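Long-range contact in carbonic anhydrase (Geobacillus kaustophilus, PDB 3VNP), which catalyses the reversible hydration of carbon dioxide to hydrogencarbonate as a metal-dependent, homotrimeric gamma-class enzyme: residues L64-N69 and L86-V91. Sequence-based numbering, arbitrary orientation.
Sequences LHQSPN and LHSAIV. With MG (magnesium ion), chain E.
H65 and H87, paired on adjacent parallel strands, grip one magnesium ion through different ring nitrogens: H65 ND1 at 2.3 Å and H87 NE2 at 2.4 Å. The two side chains lie side by side on one face of the sheet, their ring planes 88° apart, and both nitrogens converge on the metal. With CG of H65 anti to its own N (chi1 -159°), the ring is carried out toward the metal beside H87. A water and H82 NE2 of the second subunit add two further ligands, so the site straddles a trimer interface.

Backbone bonds fix the spacing of the pair. H65 N donates to L86 O (3.1 Å), nearly straight at 169°, and S88 N returns a bond to H65 O (3.0 Å). The peptide after H65 lies over one face of the H87 ring, with H65 C above its centre. On the opposite side of the sheet L64 and L86 run side by side, CD1 to CD1 at 4.0 Å.

Past the strand ends, S88 OG accepts the backbone N-H of S67 at 2.6 Å and also bonds N70 O, holding the departing loop against the turn. Replacing S88 by alanine removes the hydroxyl, and S67 N would probably lose its acceptor and N70 O its partner, freeing the loop beside the H87 ring to shift.

The second shell is carboxylate: D46 OD2 bonds H65 NE2, while D105 OD1 bonds both H87 ND1 and S67 OG. Each histidine thus has its non-metal nitrogen anchored, which fixes ring rotation and would probably strengthen donation to the cation, consistent with the intersubunit metal site of a left-handed beta-helical gamma-carbonic anhydrase.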
ATOM      1  N   LEU A  64      -3.127  -7.440   7.043  1.00 24.34           N
ATOM      2  CA  LEU A  64      -3.105  -8.075   8.353  1.00 23.63           C
ATOM      3  C   LEU A  64      -2.579  -9.496   8.200  1.00 24.32           C
ATOM      4  O   LEU A  64      -3.124 -10.287   7.433  1.00 24.97           O
ATOM      5  CB  LEU A  64      -4.506  -8.079   8.978  1.00 21.91           C
ATOM      6  CG  LEU A  64      -4.852  -6.793   9.750  1.00 23.98           C
ATOM      7  CD1 LEU A  64      -4.733  -5.581   8.826  1.00 20.84           C
ATOM      8  CD2 LEU A  64      -6.258  -6.891  10.336  1.00 23.84           C
ATOM      9  N   HIS A  65      -1.494  -9.804   8.907  1.00 24.38           N
ATOM     10  CA  HIS A  65      -0.907 -11.136   8.854  1.00 25.47           C
ATOM     11  C   HIS A  65      -0.250 -11.480  10.195  1.00 25.59           C
ATOM     12  O   HIS A  65      -0.301 -10.699  11.145  1.00 24.88           O
ATOM     13  CB  HIS A  65       0.130 -11.224   7.727  1.00 27.12           C
ATOM     14  CG  HIS A  65       0.409 -12.625   7.273  1.00 28.14           C
ATOM     15  ND1 HIS A  65       1.637 -13.021   6.788  1.00 29.71           N
ATOM     16  CD2 HIS A  65      -0.383 -13.721   7.222  1.00 28.44           C
ATOM     17  CE1 HIS A  65       1.590 -14.300   6.463  1.00 29.20           C
ATOM     18  NE2 HIS A  65       0.375 -14.749   6.717  1.00 29.33           N
ATOM     19  N   GLN A  66       0.374 -12.649  10.273  1.00 25.99           N
ATOM     20  CA  GLN A  66       1.007 -13.057  11.514  1.00 27.39           C
ATOM     21  C   GLN A  66       2.303 -13.825  11.299  1.00 27.81           C
ATOM     22  O   GLN A  66       2.568 -14.346  10.211  1.00 28.27           O
ATOM     23  CB  GLN A  66       0.061 -13.951  12.339  1.00 26.33           C
ATOM     24  CG  GLN A  66      -1.431 -13.671  12.209  1.00 24.33           C
ATOM     25  CD  GLN A  66      -1.994 -14.171  10.894  1.00 26.05           C
ATOM     26  OE1 GLN A  66      -1.649 -15.259  10.440  1.00 28.91           O
ATOM     27  NE2 GLN A  66      -2.874 -13.387  10.282  1.00 25.11           N
ATOM     28  N   SER A  67       3.109 -13.864  12.355  1.00 27.90           N
ATOM     29  CA  SER A  67       4.352 -14.625  12.380  1.00 29.15           C
ATOM     30  C   SER A  67       3.964 -15.823  13.278  1.00 28.71           C
ATOM     31  O   SER A  67       3.013 -15.730  14.074  1.00 26.71           O
ATOM     32  CB  SER A  67       5.494 -13.798  12.993  1.00 28.61           C
ATOM     33  OG  SER A  67       5.174 -13.336  14.293  1.00 29.78           O
ATOM     34  N   PRO A  68       4.677 -16.956  13.162  1.00 27.58           N
ATOM     35  CA  PRO A  68       4.353 -18.133  13.973  1.00 28.45           C
ATOM     36  C   PRO A  68       4.159 -17.896  15.473  1.00 29.63           C
ATOM     37  O   PRO A  68       4.900 -17.136  16.095  1.00 29.91           O
ATOM     38  CB  PRO A  68       5.521 -19.079  13.686  1.00 27.57           C
ATOM     39  CG  PRO A  68       5.915 -18.718  12.303  1.00 26.15           C
ATOM     40  CD  PRO A  68       5.876 -17.205  12.345  1.00 26.71           C
ATOM     41  N   ASN A  69       3.139 -18.543  16.032  1.00 30.79           N
ATOM     42  CA  ASN A  69       2.831 -18.470  17.460  1.00 31.03           C
ATOM     43  C   ASN A  69       2.485 -17.101  18.013  1.00 30.93           C
ATOM     44  O   ASN A  69       2.372 -16.944  19.226  1.00 32.01           O
ATOM     45  CB  ASN A  69       3.996 -19.049  18.258  1.00 31.73           C
ATOM     46  CG  ASN A  69       4.436 -20.402  17.731  1.00 35.10           C
ATOM     47  OD1 ASN A  69       5.623 -20.634  17.494  1.00 38.25           O
ATOM     48  ND2 ASN A  69       3.476 -21.303  17.535  1.00 32.22           N
ATOM     49  N   LEU A  86      -0.239  -4.636   9.793  1.00 22.90           N
ATOM     50  CA  LEU A  86      -0.311  -5.110  11.168  1.00 23.68           C
ATOM     51  C   LEU A  86       0.193  -6.530  11.122  1.00 24.27           C
ATOM     52  O   LEU A  86      -0.415  -7.390  10.489  1.00 23.39           O
ATOM     53  CB  LEU A  86      -1.751  -5.079  11.689  1.00 24.47           C
ATOM     54  CG  LEU A  86      -2.409  -3.702  11.783  1.00 23.61           C
ATOM     55  CD1 LEU A  86      -3.839  -3.850  12.277  1.00 23.88           C
ATOM     56  CD2 LEU A  86      -1.609  -2.817  12.719  1.00 22.35           C
ATOM     57  N   HIS A  87       1.319  -6.774  11.779  1.00 26.19           N
ATOM     58  CA  HIS A  87       1.902  -8.101  11.772  1.00 27.37           C
ATOM     59  C   HIS A  87       2.032  -8.665  13.181  1.00 28.33           C
ATOM     60  O   HIS A  87       2.889  -8.235  13.949  1.00 29.17           O
ATOM     61  CB  HIS A  87       3.264  -8.041  11.088  1.00 25.53           C
ATOM     62  CG  HIS A  87       3.618  -9.289  10.344  1.00 27.03           C
ATOM     63  ND1 HIS A  87       4.213 -10.376  10.950  1.00 27.51           N
ATOM     64  CD2 HIS A  87       3.438  -9.632   9.046  1.00 27.33           C
ATOM     65  CE1 HIS A  87       4.385 -11.334  10.056  1.00 28.17           C
ATOM     66  NE2 HIS A  87       3.920 -10.908   8.894  1.00 28.12           N
ATOM     67  N   SER A  88       1.175  -9.629  13.512  1.00 28.98           N
ATOM     68  CA  SER A  88       1.187 -10.251  14.834  1.00 28.02           C
ATOM     69  C   SER A  88       1.232  -9.178  15.904  1.00 29.65           C
ATOM     70  O   SER A  88       1.959  -9.297  16.889  1.00 29.28           O
ATOM     71  CB  SER A  88       2.398 -11.164  14.987  1.00 26.49           C
ATOM     72  OG  SER A  88       2.233 -12.345  14.232  1.00 26.67           O
ATOM     73  N   ALA A  89       0.456  -8.122  15.699  1.00 30.92           N
ATOM     74  CA  ALA A  89       0.416  -7.026  16.648  1.00 31.90           C
ATOM     75  C   ALA A  89      -0.760  -7.198  17.590  1.00 32.41           C
ATOM     76  O   ALA A  89      -1.712  -7.922  17.287  1.00 33.14           O
ATOM     77  CB  ALA A  89       0.299  -5.698  15.911  1.00 32.20           C
ATOM     78  N   ILE A  90      -0.676  -6.534  18.737  1.00 31.08           N
ATOM     79  CA  ILE A  90      -1.725  -6.572  19.738  1.00 29.94           C
ATOM     80  C   ILE A  90      -2.153  -5.132  19.974  1.00 30.24           C
ATOM     81  O   ILE A  90      -1.443  -4.359  20.612  1.00 31.32           O
ATOM     82  CB  ILE A  90      -1.208  -7.200  21.039  1.00 30.85           C
ATOM     83  CG1 ILE A  90      -0.788  -8.641  20.758  1.00 31.06           C
ATOM     84  CG2 ILE A  90      -2.286  -7.163  22.122  1.00 28.50           C
ATOM     85  CD1 ILE A  90      -0.076  -9.300  21.898  1.00 34.30           C
ATOM     86  N   VAL A  91      -3.311  -4.773  19.430  1.00 30.24           N
ATOM     87  CA  VAL A  91      -3.841  -3.419  19.552  1.00 29.88           C
ATOM     88  C   VAL A  91      -4.968  -3.410  20.579  1.00 31.63           C
ATOM     89  O   VAL A  91      -6.003  -4.050  20.378  1.00 33.07           O
ATOM     90  CB  VAL A  91      -4.387  -2.919  18.189  1.00 27.88           C
ATOM     91  CG1 VAL A  91      -4.674  -1.436  18.253  1.00 25.39           C
ATOM     92  CG2 VAL A  91      -3.390  -3.231  17.079  1.00 24.17           C
TER
HETATM   93 MG    MG E 202       3.759 -12.051   6.804  1.00 23.02          MG
HETATM   94  O   HOH W   1       5.287 -13.680   5.838  1.00 34.97           O